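Local coordinates for protein meso-diaminopimelate dehydrogenase (Clostridium tetani, PDB 3WGY) that catalyses, in its natural form, the reversible NADP-dependent oxidative deamination of meso-2,6-diaminopimelate, and is crystallised here as an engineered variant with bound 4-methyl-2-oxovalerate, at residues 31-36 and 57-62; 66-71 and 81-86; 158-163 and 199-204. The protein carries 6 engineered substitutions. One frame throughout, in Å; residues are numbered along the deposited sequence.

Interaction 1: residues 31-36 and 57-62; sequences LEAIFT and ELYKDT
Thr62 and Tyr59, the loop residues that meet Glu32, Ala33 and Phe35 of strand 31-36, are tied together by a backbone bond from Thr62 N to Tyr59 O (3.1 Å). This turn presents both side chains to the strand and illustrates how a loop can pack against a sheet, centred on one aromatic pair. The rings of Phe35 and Tyr59 form a T-shaped (edge-to-face) stack, with centroids 5.2 Å apart and planes inclined at 72°. Phe35 supplies the edge: its CZ stands 3.6 Å above one face of Tyr59, displaced toward the rim, on the side where CG and CD1 lie. In Phe35, CG is anti to the carbonyl carbon (chi1 -59°), setting the ring beside its own backbone N, with CE1 and CZ turned to the tyrosine. Ala33 CB comes obliquely to the same tyrosine, 4.2 Å from CE2. Toward the start of the segment, Glu32 CG lies 3.2 Å from Thr62 OG1; the chain bends at chi2, and CD is 4.2 Å from that hydroxyl. Val51 of strand 50-52 touches both aromatic residues. Such a loop, leading from one parallel strand to another and laid against a third, fits the Rossmann-type nucleotide-binding fold expected of this dehydrogenase.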
ATOM      1  N   LEU B  31       9.236  24.462 -10.721  1.00 41.82           N
ATOM      2  CA  LEU B  31       7.948  24.988 -11.146  1.00 42.90           C
ATOM      3  C   LEU B  31       8.229  25.994 -12.251  1.00 43.31           C
ATOM      4  O   LEU B  31       8.975  26.944 -12.050  1.00 42.31           O
ATOM      5  CB  LEU B  31       7.236  25.681  -9.981  1.00 42.85           C
ATOM      6  CG  LEU B  31       5.860  26.271 -10.306  1.00 41.51           C
ATOM      7  CD1 LEU B  31       4.981  25.224 -10.989  1.00 41.66           C
ATOM      8  CD2 LEU B  31       5.209  26.766  -9.019  1.00 41.47           C
ATOM      9  N   GLU B  32       7.643  25.773 -13.420  1.00 44.33           N
ATOM     10  CA  GLU B  32       7.852  26.667 -14.549  1.00 43.55           C
ATOM     11  C   GLU B  32       6.812  27.772 -14.573  1.00 42.19           C
ATOM     12  O   GLU B  32       7.145  28.947 -14.713  1.00 41.47           O
ATOM     13  CB  GLU B  32       7.805  25.875 -15.856  1.00 46.77           C
ATOM     14  CG  GLU B  32       9.083  25.967 -16.691  1.00 52.22           C
ATOM     15  CD  GLU B  32      10.348  25.816 -15.860  1.00 54.04           C
ATOM     16  OE1 GLU B  32      10.721  26.779 -15.155  1.00 55.95           O
ATOM     17  OE2 GLU B  32      10.968  24.732 -15.906  1.00 56.10           O
ATOM     18  N   ALA B  33       5.548  27.398 -14.424  1.00 40.40           N
ATOM     19  CA  ALA B  33       4.482  28.382 -14.442  1.00 38.61           C
ATOM     20  C   ALA B  33       3.207  27.897 -13.781  1.00 37.42           C
ATOM     21  O   ALA B  33       2.945  26.700 -13.679  1.00 35.67           O
ATOM     22  CB  ALA B  33       4.183  28.793 -15.882  1.00 38.89           C
ATOM     23  N   ILE B  34       2.426  28.861 -13.315  1.00 36.78           N
ATOM     24  CA  ILE B  34       1.149  28.596 -12.692  1.00 37.04           C
ATOM     25  C   ILE B  34       0.173  29.357 -13.571  1.00 36.34           C
ATOM     26  O   ILE B  34       0.222  30.583 -13.653  1.00 36.69           O
ATOM     27  CB  ILE B  34       1.103  29.140 -11.262  1.00 35.03           C
ATOM     28  CG1 ILE B  34       2.158  28.443 -10.408  1.00 36.66           C
ATOM     29  CG2 ILE B  34      -0.267  28.903 -10.657  1.00 35.25           C
ATOM     30  CD1 ILE B  34       2.330  29.084  -9.047  1.00 34.57           C
ATOM     31  N   PHE B  35      -0.696  28.622 -14.249  1.00 36.71           N
ATOM     32  CA  PHE B  35      -1.667  29.228 -15.138  1.00 36.90           C
ATOM     33  C   PHE B  35      -2.976  29.515 -14.422  1.00 38.30           C
ATOM     34  O   PHE B  35      -3.538  28.643 -13.765  1.00 39.61           O
ATOM     35  CB  PHE B  35      -1.868  28.305 -16.339  1.00 36.73           C
ATOM     36  CG  PHE B  35      -0.594  28.054 -17.100  1.00 39.75           C
ATOM     37  CD1 PHE B  35      -0.042  29.050 -17.904  1.00 40.22           C
ATOM     38  CD2 PHE B  35       0.112  26.873 -16.929  1.00 39.16           C
ATOM     39  CE1 PHE B  35       1.199  28.875 -18.516  1.00 40.07           C
ATOM     40  CE2 PHE B  35       1.357  26.687 -17.537  1.00 40.12           C
ATOM     41  CZ  PHE B  35       1.900  27.693 -18.331  1.00 40.87           C
ATOM     42  N   THR B  36      -3.451  30.750 -14.543  1.00 37.93           N
ATOM     43  CA  THR B  36      -4.684  31.152 -13.885  1.00 38.78           C
ATOM     44  C   THR B  36      -5.597  31.991 -14.769  1.00 38.85           C
ATOM     45  O   THR B  36      -5.131  32.709 -15.648  1.00 37.02           O
ATOM     46  CB  THR B  36      -4.382  31.966 -12.635  1.00 40.70           C
ATOM     47  OG1 THR B  36      -5.608  32.469 -12.097  1.00 41.92           O
ATOM     48  CG2 THR B  36      -3.469  33.138 -12.972  1.00 39.80           C
ATOM     49  N   GLU B  57      -0.711  27.688 -24.280  1.00 42.98           N
ATOM     50  CA  GLU B  57      -0.150  27.160 -25.515  1.00 45.20           C
ATOM     51  C   GLU B  57       1.314  27.539 -25.752  1.00 44.68           C
ATOM     52  O   GLU B  57       2.064  26.787 -26.370  1.00 46.16           O
ATOM     53  CB  GLU B  57      -0.986  27.648 -26.694  1.00 50.40           C
ATOM     54  CG  GLU B  57      -1.285  29.147 -26.636  1.00 57.08           C
ATOM     55  CD  GLU B  57      -2.034  29.653 -27.861  1.00 61.03           C
ATOM     56  OE1 GLU B  57      -2.404  30.847 -27.879  1.00 62.21           O
ATOM     57  OE2 GLU B  57      -2.249  28.862 -28.806  1.00 63.51           O
ATOM     58  N   LEU B  58       1.719  28.702 -25.258  1.00 41.54           N
ATOM     59  CA  LEU B  58       3.086  29.175 -25.446  1.00 41.61           C
ATOM     60  C   LEU B  58       4.125  28.401 -24.652  1.00 42.49           C
ATOM     61  O   LEU B  58       5.330  28.570 -24.859  1.00 42.99           O
ATOM     62  CB  LEU B  58       3.175  30.659 -25.070  1.00 38.56           C
ATOM     63  CG  LEU B  58       2.219  31.562 -25.848  1.00 36.51           C
ATOM     64  CD1 LEU B  58       2.293  32.999 -25.333  1.00 35.47           C
ATOM     65  CD2 LEU B  58       2.569  31.490 -27.325  1.00 36.95           C
ATOM     66  N   TYR B  59       3.666  27.547 -23.749  1.00 43.36           N
ATOM     67  CA  TYR B  59       4.585  26.791 -22.915  1.00 45.04           C
ATOM     68  C   TYR B  59       4.726  25.308 -23.270  1.00 45.64           C
ATOM     69  O   TYR B  59       5.209  24.516 -22.458  1.00 45.09           O
ATOM     70  CB  TYR B  59       4.174  26.962 -21.443  1.00 43.75           C
ATOM     71  CG  TYR B  59       4.398  28.369 -20.929  1.00 43.92           C
ATOM     72  CD1 TYR B  59       3.591  29.430 -21.354  1.00 43.10           C
ATOM     73  CD2 TYR B  59       5.463  28.654 -20.068  1.00 41.96           C
ATOM     74  CE1 TYR B  59       3.843  30.742 -20.937  1.00 43.86           C
ATOM     75  CE2 TYR B  59       5.724  29.958 -19.648  1.00 42.74           C
ATOM     76  CZ  TYR B  59       4.912  30.998 -20.087  1.00 42.76           C
ATOM     77  OH  TYR B  59       5.178  32.287 -19.688  1.00 42.89           O
ATOM     78  N   LYS B  60       4.331  24.940 -24.486  1.00 47.97           N
ATOM     79  CA  LYS B  60       4.412  23.545 -24.926  1.00 53.19           C
ATOM     80  C   LYS B  60       5.808  22.923 -24.850  1.00 54.48           C
ATOM     81  O   LYS B  60       5.944  21.735 -24.550  1.00 56.54           O
ATOM     82  CB  LYS B  60       3.875  23.386 -26.357  1.00 54.92           C
ATOM     83  CG  LYS B  60       4.035  21.961 -26.884  1.00 57.45           C
ATOM     84  CD  LYS B  60       3.000  21.579 -27.936  1.00 59.75           C
ATOM     85  CE  LYS B  60       3.501  21.775 -29.365  1.00 61.17           C
ATOM     86  NZ  LYS B  60       3.626  23.206 -29.768  1.00 62.42           N
ATOM     87  N   ASP B  61       6.839  23.715 -25.116  1.00 54.09           N
ATOM     88  CA  ASP B  61       8.211  23.217 -25.082  1.00 55.36           C
ATOM     89  C   ASP B  61       8.942  23.442 -23.762  1.00 54.41           C
ATOM     90  O   ASP B  61      10.101  23.057 -23.623  1.00 53.59           O
ATOM     91  CB  ASP B  61       9.026  23.858 -26.204  1.00 58.52           C
ATOM     92  CG  ASP B  61       8.706  23.274 -27.559  1.00 62.07           C
ATOM     93  OD1 ASP B  61       7.702  22.535 -27.661  1.00 63.13           O
ATOM     94  OD2 ASP B  61       9.453  23.556 -28.524  1.00 63.74           O
ATOM     95  N   THR B  62       8.274  24.062 -22.796  1.00 52.32           N
ATOM     96  CA  THR B  62       8.908  24.333 -21.512  1.00 50.81           C
ATOM     97  C   THR B  62       8.286  23.570 -20.337  1.00 48.65           C
ATOM     98  O   THR B  62       8.803  23.609 -19.218  1.00 48.99           O
ATOM     99  CB  THR B  62       8.915  25.863 -21.224  1.00 50.89           C
ATOM    100  OG1 THR B  62       9.339  26.104 -19.881  1.00 53.03           O
ATOM    101  CG2 THR B  62       7.543  26.454 -21.427  1.00 51.63           C
TER

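Interaction 2: residues 66-71 and 81-86; sequences MILCGG and PMIASQ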
ATOM      1  N   MET B  66       2.058  18.811 -16.731  1.00 35.60           N
ATOM      2  CA  MET B  66       1.107  19.818 -16.297  1.00 35.84           C
ATOM      3  C   MET B  66       0.192  19.180 -15.255  1.00 33.27           C
ATOM      4  O   MET B  66      -0.480  18.193 -15.534  1.00 31.32           O
ATOM      5  CB  MET B  66       0.276  20.297 -17.493  1.00 36.25           C
ATOM      6  CG  MET B  66      -0.463  21.609 -17.284  1.00 42.67           C
ATOM      7  SD  MET B  66       0.621  23.056 -17.288  1.00 44.72           S
ATOM      8  CE  MET B  66       0.925  23.229 -19.003  1.00 45.47           C
ATOM      9  N   ILE B  67       0.178  19.725 -14.050  1.00 33.10           N
ATOM     10  CA  ILE B  67      -0.692  19.180 -13.021  1.00 32.51           C
ATOM     11  C   ILE B  67      -1.993  19.990 -13.028  1.00 33.31           C
ATOM     12  O   ILE B  67      -1.984  21.201 -12.799  1.00 32.40           O
ATOM     13  CB  ILE B  67      -0.017  19.249 -11.630  1.00 33.77           C
ATOM     14  CG1 ILE B  67       1.339  18.534 -11.691  1.00 34.78           C
ATOM     15  CG2 ILE B  67      -0.919  18.601 -10.578  1.00 30.71           C
ATOM     16  CD1 ILE B  67       2.040  18.405 -10.370  1.00 36.44           C
ATOM     17  N   LEU B  68      -3.104  19.315 -13.311  1.00 34.65           N
ATOM     18  CA  LEU B  68      -4.410  19.958 -13.374  1.00 36.24           C
ATOM     19  C   LEU B  68      -5.055  20.113 -12.003  1.00 37.93           C
ATOM     20  O   LEU B  68      -5.487  19.133 -11.384  1.00 38.56           O
ATOM     21  CB  LEU B  68      -5.324  19.162 -14.303  1.00 34.80           C
ATOM     22  CG  LEU B  68      -4.641  18.790 -15.626  1.00 36.28           C
ATOM     23  CD1 LEU B  68      -5.675  18.272 -16.617  1.00 31.81           C
ATOM     24  CD2 LEU B  68      -3.932  20.007 -16.200  1.00 32.74           C
ATOM     25  N   CYS B  69      -5.116  21.357 -11.534  1.00 39.89           N
ATOM     26  CA  CYS B  69      -5.698  21.668 -10.234  1.00 43.21           C
ATOM     27  C   CYS B  69      -6.955  22.521 -10.374  1.00 47.55           C
ATOM     28  O   CYS B  69      -7.192  23.435  -9.582  1.00 45.98           O
ATOM     29  CB  CYS B  69      -4.667  22.393  -9.378  1.00 38.19           C
ATOM     30  SG  CYS B  69      -3.060  21.578  -9.385  1.00 36.15           S
ATOM     31  N   GLY B  70      -7.751  22.195 -11.389  1.00 53.96           N
ATOM     32  CA  GLY B  70      -8.995  22.898 -11.672  1.00 61.70           C
ATOM     33  C   GLY B  70      -9.331  24.075 -10.779  1.00 66.42           C
ATOM     34  O   GLY B  70      -9.861  23.896  -9.679  1.00 66.71           O
ATOM     35  N   GLY B  71      -9.025  25.275 -11.270  1.00 70.88           N
ATOM     36  CA  GLY B  71      -9.275  26.507 -10.537  1.00 75.90           C
ATOM     37  C   GLY B  71     -10.308  26.407  -9.431  1.00 79.49           C
ATOM     38  O   GLY B  71     -10.027  26.788  -8.291  1.00 78.88           O
ATOM     39  N   PRO B  81      -8.946  17.540 -21.279  1.00 69.05           N
ATOM     40  CA  PRO B  81      -8.883  17.291 -22.720  1.00 67.37           C
ATOM     41  C   PRO B  81      -8.161  18.382 -23.505  1.00 66.01           C
ATOM     42  O   PRO B  81      -7.400  18.093 -24.428  1.00 65.22           O
ATOM     43  CB  PRO B  81     -10.353  17.185 -23.099  1.00 67.09           C
ATOM     44  CG  PRO B  81     -10.918  16.488 -21.922  1.00 67.71           C
ATOM     45  CD  PRO B  81     -10.311  17.271 -20.787  1.00 68.03           C
ATOM     46  N   MET B  82      -8.401  19.633 -23.138  1.00 64.95           N
ATOM     47  CA  MET B  82      -7.774  20.748 -23.827  1.00 63.98           C
ATOM     48  C   MET B  82      -6.275  20.831 -23.561  1.00 62.13           C
ATOM     49  O   MET B  82      -5.505  21.217 -24.445  1.00 63.05           O
ATOM     50  CB  MET B  82      -8.444  22.062 -23.426  1.00 67.58           C
ATOM     51  CG  MET B  82      -9.960  22.080 -23.619  1.00 71.77           C
ATOM     52  SD  MET B  82     -10.533  21.384 -25.202  1.00 75.97           S
ATOM     53  CE  MET B  82      -9.723  22.478 -26.394  1.00 74.74           C
ATOM     54  N   ILE B  83      -5.856  20.474 -22.348  1.00 57.95           N
ATOM     55  CA  ILE B  83      -4.438  20.514 -21.993  1.00 54.99           C
ATOM     56  C   ILE B  83      -3.713  19.267 -22.501  1.00 52.87           C
ATOM     57  O   ILE B  83      -2.538  19.328 -22.866  1.00 50.83           O
ATOM     58  CB  ILE B  83      -4.220  20.559 -20.459  1.00 54.89           C
ATOM     59  CG1 ILE B  83      -5.227  21.499 -19.797  1.00 56.39           C
ATOM     60  CG2 ILE B  83      -2.785  21.001 -20.157  1.00 55.29           C
ATOM     61  CD1 ILE B  83      -5.155  22.928 -20.254  1.00 53.92           C
ATOM     62  N   ALA B  84      -4.416  18.139 -22.509  1.00 51.03           N
ATOM     63  CA  ALA B  84      -3.834  16.873 -22.947  1.00 51.11           C
ATOM     64  C   ALA B  84      -3.307  16.907 -24.377  1.00 51.46           C
ATOM     65  O   ALA B  84      -2.343  16.215 -24.699  1.00 51.16           O
ATOM     66  CB  ALA B  84      -4.854  15.746 -22.797  1.00 50.35           C
ATOM     67  N   SER B  85      -3.941  17.704 -25.233  1.00 51.39           N
ATOM     68  CA  SER B  85      -3.514  17.808 -26.623  1.00 51.07           C
ATOM     69  C   SER B  85      -2.228  18.599 -26.749  1.00 49.78           C
ATOM     70  O   SER B  85      -1.655  18.691 -27.833  1.00 51.68           O
ATOM     71  CB  SER B  85      -4.588  18.495 -27.468  1.00 52.25           C
ATOM     72  OG  SER B  85      -5.746  17.690 -27.586  1.00 57.59           O
ATOM     73  N   GLN B  86      -1.763  19.159 -25.642  1.00 48.10           N
ATOM     74  CA  GLN B  86      -0.557  19.971 -25.683  1.00 46.22           C
ATOM     75  C   GLN B  86       0.507  19.574 -24.677  1.00 45.68           C
ATOM     76  O   GLN B  86       1.682  19.891 -24.864  1.00 44.70           O
ATOM     77  CB  GLN B  86      -0.934  21.435 -25.468  1.00 48.39           C
ATOM     78  CG  GLN B  86      -1.982  21.942 -26.445  1.00 51.79           C
ATOM     79  CD  GLN B  86      -2.533  23.303 -26.065  1.00 54.13           C
ATOM     80  OE1 GLN B  86      -3.165  23.462 -25.018  1.00 55.65           O
ATOM     81  NE2 GLN B  86      -2.296  24.294 -26.917  1.00 56.96           N
TER
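Met66, Leu68 and Ile83 meet with no ring, amide or guanidinium among them, so there are no faces or edges to match, and the fit depends on branched and flexible aliphatic chains. Ile83 serves both partners with different branches. Its CG2, anti to the backbone N, meets Met66 CG at 3.7 Å and lies 4.1 Å from Met66 CB, the two side chains crossing at about a right angle. Its CG1 runs past Leu68 in the opposite sense, 4.1 Å from CD2. Met66 extends CG anti to its backbone N (chi1 -163°), and CB and CG do the touching; the chain then bends at chi2 and chi3. Strand alternation puts Met66 and Leu68 toward the helix, while Ile67 between them packs on Val19 of helix 14-23. A backbone bond from Gln86 N to Ile83 O (2.9 Å) begins the return to the sheet. This is the inside of a beta-alpha-beta crossover: strand 65-68 lies between strands 5-10 and 88-90, Leu56 touches both Met66 and Ile83, and Pro81 carries helix 80-84 against helix 99-113.

Interaction 3: residues 158-163 and 199-204; sequences DAIRRV and MVCYVV. Engineered in segment 199-204: Met199 (natural residue Arg).
Ile160 meets Cys201 and Val203 where helix 154-162 packs on strand 197-205, an alpha/beta layer within the C-terminal domain of diaminopimelate dehydrogenase. The contact shows how a single helix residue can straddle two same-facing positions of a strand. The apolar contact is shared between the two branches of Ile160. The longer branch, with CG1 anti to the carbonyl carbon (chi1 -71°) and CD1 extended beyond it, ends at Cys201, where CD1 lies 3.3 Å from SG, a tight approach, and 3.8 Å from CB. Tyr202, between Cys201 and Val203, points away from the helix, and its ring meets those of His233 and His244. Ile218 of helix 211-219 touches all three contact residues, closing the buried cluster from another helix.

The polar interactions do not join the two segments; the strand is bonded to its neighbours, Cys201 to Thr231 and His233 through the backbone. In segment 158-163, Asp158 OD1 and Arg161 NH1 form a long salt bridge of 3.6 Å, while Arg161 NE bonds to Asn168 OD1. Among backbone bonds, Arg162 N reaches Ala159 O at 3.1 Å and, weakly, Asp158 O; Val163 N bonds to Ile160 O at 3.0 Å. On the side facing the strand, the shorter branch of that isoleucine places CG2 of Ile160 against CG2 of Val203, methyl to methyl at 3.8 Å.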
ATOM      1  N   ASP B 158     -23.938  22.813   2.942  1.00 49.29           N
ATOM      2  CA  ASP B 158     -24.855  23.708   2.246  1.00 49.59           C
ATOM      3  C   ASP B 158     -26.272  23.283   2.617  1.00 49.35           C
ATOM      4  O   ASP B 158     -27.139  24.121   2.860  1.00 51.14           O
ATOM      5  CB  ASP B 158     -24.682  23.601   0.726  1.00 49.98           C
ATOM      6  CG  ASP B 158     -23.313  24.055   0.257  1.00 51.56           C
ATOM      7  OD1 ASP B 158     -22.814  25.083   0.768  1.00 51.17           O
ATOM      8  OD2 ASP B 158     -22.744  23.391  -0.637  1.00 52.73           O
ATOM      9  N   ALA B 159     -26.493  21.971   2.657  1.00 48.36           N
ATOM     10  CA  ALA B 159     -27.792  21.406   3.006  1.00 49.00           C
ATOM     11  C   ALA B 159     -28.213  21.866   4.398  1.00 49.10           C
ATOM     12  O   ALA B 159     -29.362  22.244   4.606  1.00 49.19           O
ATOM     13  CB  ALA B 159     -27.730  19.884   2.953  1.00 47.80           C
ATOM     14  N   ILE B 160     -27.279  21.824   5.347  1.00 49.33           N
ATOM     15  CA  ILE B 160     -27.546  22.259   6.718  1.00 49.94           C
ATOM     16  C   ILE B 160     -27.985  23.721   6.725  1.00 49.62           C
ATOM     17  O   ILE B 160     -28.927  24.094   7.424  1.00 49.40           O
ATOM     18  CB  ILE B 160     -26.283  22.134   7.607  1.00 49.21           C
ATOM     19  CG1 ILE B 160     -25.972  20.670   7.887  1.00 49.81           C
ATOM     20  CG2 ILE B 160     -26.496  22.848   8.925  1.00 52.43           C
ATOM     21  CD1 ILE B 160     -24.684  20.483   8.646  1.00 45.91           C
ATOM     22  N   ARG B 161     -27.296  24.544   5.939  1.00 50.02           N
ATOM     23  CA  ARG B 161     -27.596  25.969   5.856  1.00 50.49           C
ATOM     24  C   ARG B 161     -28.987  26.266   5.295  1.00 50.65           C
ATOM     25  O   ARG B 161     -29.516  27.359   5.481  1.00 51.59           O
ATOM     26  CB  ARG B 161     -26.543  26.684   5.009  1.00 51.35           C
ATOM     27  CG  ARG B 161     -25.139  26.683   5.591  1.00 53.00           C
ATOM     28  CD  ARG B 161     -24.285  27.741   4.900  1.00 53.54           C
ATOM     29  NE  ARG B 161     -22.926  27.788   5.424  1.00 55.55           N
ATOM     30  CZ  ARG B 161     -21.960  26.941   5.089  1.00 56.96           C
ATOM     31  NH1 ARG B 161     -22.197  25.968   4.213  1.00 58.75           N
ATOM     32  NH2 ARG B 161     -20.756  27.064   5.635  1.00 56.37           N
ATOM     33  N   ARG B 162     -29.575  25.297   4.606  1.00 50.45           N
ATOM     34  CA  ARG B 162     -30.911  25.468   4.042  1.00 51.92           C
ATOM     35  C   ARG B 162     -32.000  25.304   5.105  1.00 51.07           C
ATOM     36  O   ARG B 162     -33.133  25.753   4.921  1.00 51.91           O
ATOM     37  CB  ARG B 162     -31.147  24.446   2.924  1.00 52.55           C
ATOM     38  CG  ARG B 162     -30.683  24.886   1.545  1.00 53.37           C
ATOM     39  CD  ARG B 162     -30.653  23.703   0.593  1.00 52.46           C
ATOM     40  NE  ARG B 162     -29.309  23.492   0.066  1.00 55.86           N
ATOM     41  CZ  ARG B 162     -28.792  22.303  -0.227  1.00 55.23           C
ATOM     42  NH1 ARG B 162     -29.507  21.198  -0.043  1.00 54.80           N
ATOM     43  NH2 ARG B 162     -27.559  22.223  -0.709  1.00 55.54           N
ATOM     44  N   VAL B 163     -31.650  24.663   6.216  1.00 49.43           N
ATOM     45  CA  VAL B 163     -32.602  24.420   7.300  1.00 47.96           C
ATOM     46  C   VAL B 163     -33.003  25.687   8.043  1.00 47.99           C
ATOM     47  O   VAL B 163     -32.157  26.500   8.423  1.00 46.89           O
ATOM     48  CB  VAL B 163     -32.039  23.383   8.302  1.00 46.17           C
ATOM     49  CG1 VAL B 163     -32.952  23.264   9.525  1.00 45.41           C
ATOM     50  CG2 VAL B 163     -31.902  22.034   7.608  1.00 46.01           C
ATOM     51  N   MET B 199     -22.887  10.854  11.150  1.00 32.91           N
ATOM     52  CA  MET B 199     -22.695  12.234  10.743  1.00 35.81           C
ATOM     53  C   MET B 199     -22.874  13.177  11.919  1.00 35.30           C
ATOM     54  O   MET B 199     -23.818  13.046  12.698  1.00 34.86           O
ATOM     55  CB  MET B 199     -23.658  12.586   9.609  1.00 39.53           C
ATOM     56  CG  MET B 199     -23.103  12.229   8.233  1.00 45.80           C
ATOM     57  SD  MET B 199     -24.332  12.375   6.935  1.00 51.81           S
ATOM     58  CE  MET B 199     -23.793  11.086   5.804  1.00 50.00           C
ATOM     59  N   VAL B 200     -21.943  14.114  12.048  1.00 33.85           N
ATOM     60  CA  VAL B 200     -21.967  15.081  13.132  1.00 32.03           C
ATOM     61  C   VAL B 200     -22.014  16.486  12.557  1.00 32.93           C
ATOM     62  O   VAL B 200     -21.237  16.844  11.661  1.00 31.82           O
ATOM     63  CB  VAL B 200     -20.717  14.940  14.034  1.00 31.21           C
ATOM     64  CG1 VAL B 200     -20.828  15.869  15.253  1.00 30.55           C
ATOM     65  CG2 VAL B 200     -20.570  13.494  14.486  1.00 30.36           C
ATOM     66  N   CYS B 201     -22.942  17.283  13.067  1.00 32.08           N
ATOM     67  CA  CYS B 201     -23.085  18.650  12.602  1.00 32.18           C
ATOM     68  C   CYS B 201     -22.840  19.616  13.743  1.00 33.29           C
ATOM     69  O   CYS B 201     -23.125  19.322  14.904  1.00 30.82           O
ATOM     70  CB  CYS B 201     -24.490  18.886  12.043  1.00 33.73           C
ATOM     71  SG  CYS B 201     -24.943  17.871  10.620  1.00 39.19           S
ATOM     72  N   TYR B 202     -22.282  20.770  13.403  1.00 34.30           N
ATOM     73  CA  TYR B 202     -22.036  21.817  14.376  1.00 34.51           C
ATOM     74  C   TYR B 202     -22.750  23.007  13.766  1.00 35.99           C
ATOM     75  O   TYR B 202     -22.350  23.518  12.719  1.00 36.90           O
ATOM     76  CB  TYR B 202     -20.539  22.076  14.532  1.00 33.35           C
ATOM     77  CG  TYR B 202     -19.807  20.910  15.159  1.00 33.20           C
ATOM     78  CD1 TYR B 202     -19.436  19.798  14.398  1.00 33.50           C
ATOM     79  CD2 TYR B 202     -19.520  20.902  16.528  1.00 33.48           C
ATOM     80  CE1 TYR B 202     -18.794  18.708  14.985  1.00 32.79           C
ATOM     81  CE2 TYR B 202     -18.889  19.824  17.125  1.00 32.63           C
ATOM     82  CZ  TYR B 202     -18.527  18.730  16.351  1.00 35.03           C
ATOM     83  OH  TYR B 202     -17.906  17.662  16.954  1.00 38.22           O
ATOM     84  N   VAL B 203     -23.817  23.436  14.427  1.00 36.14           N
ATOM     85  CA  VAL B 203     -24.635  24.517  13.914  1.00 35.69           C
ATOM     86  C   VAL B 203     -24.667  25.814  14.706  1.00 35.05           C
ATOM     87  O   VAL B 203     -24.668  25.815  15.930  1.00 34.20           O
ATOM     88  CB  VAL B 203     -26.099  24.024  13.747  1.00 36.96           C
ATOM     89  CG1 VAL B 203     -27.017  25.179  13.364  1.00 33.25           C
ATOM     90  CG2 VAL B 203     -26.150  22.909  12.712  1.00 37.22           C
ATOM     91  N   VAL B 204     -24.685  26.919  13.971  1.00 35.45           N
ATOM     92  CA  VAL B 204     -24.789  28.244  14.555  1.00 36.67           C
ATOM     93  C   VAL B 204     -26.245  28.603  14.262  1.00 36.29           C
ATOM     94  O   VAL B 204     -26.615  28.843  13.111  1.00 35.93           O
ATOM     95  CB  VAL B 204     -23.867  29.254  13.854  1.00 35.46           C
ATOM     96  CG1 VAL B 204     -23.983  30.615  14.530  1.00 35.88           C
ATOM     97  CG2 VAL B 204     -22.425  28.751  13.893  1.00 37.54           C
TER

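In the fold
Interactions 1 and 2 are neighbours on one parallel sheet, their centres 11 Å apart, and they join directly where Phe35 CE2 lies 3.7 Å from Met66 SD. The aromatic pair of the first contact thus continues into the aliphatic cluster of the second, and both pack a connection between strands against the sheet of the probable nucleotide-binding domain. Interaction 3 belongs to the other lobe: its centre is about 41 Å from that of interaction 1 and about 35 Å from that of interaction 2. It approaches the ligand pocket through its helix, which begins with the engineered Leu154, with Gly155 and His156, all pocket residues; the Ile160 side chain is about 10 Å from the bound 2-oxo-4-methylpentanoic acid.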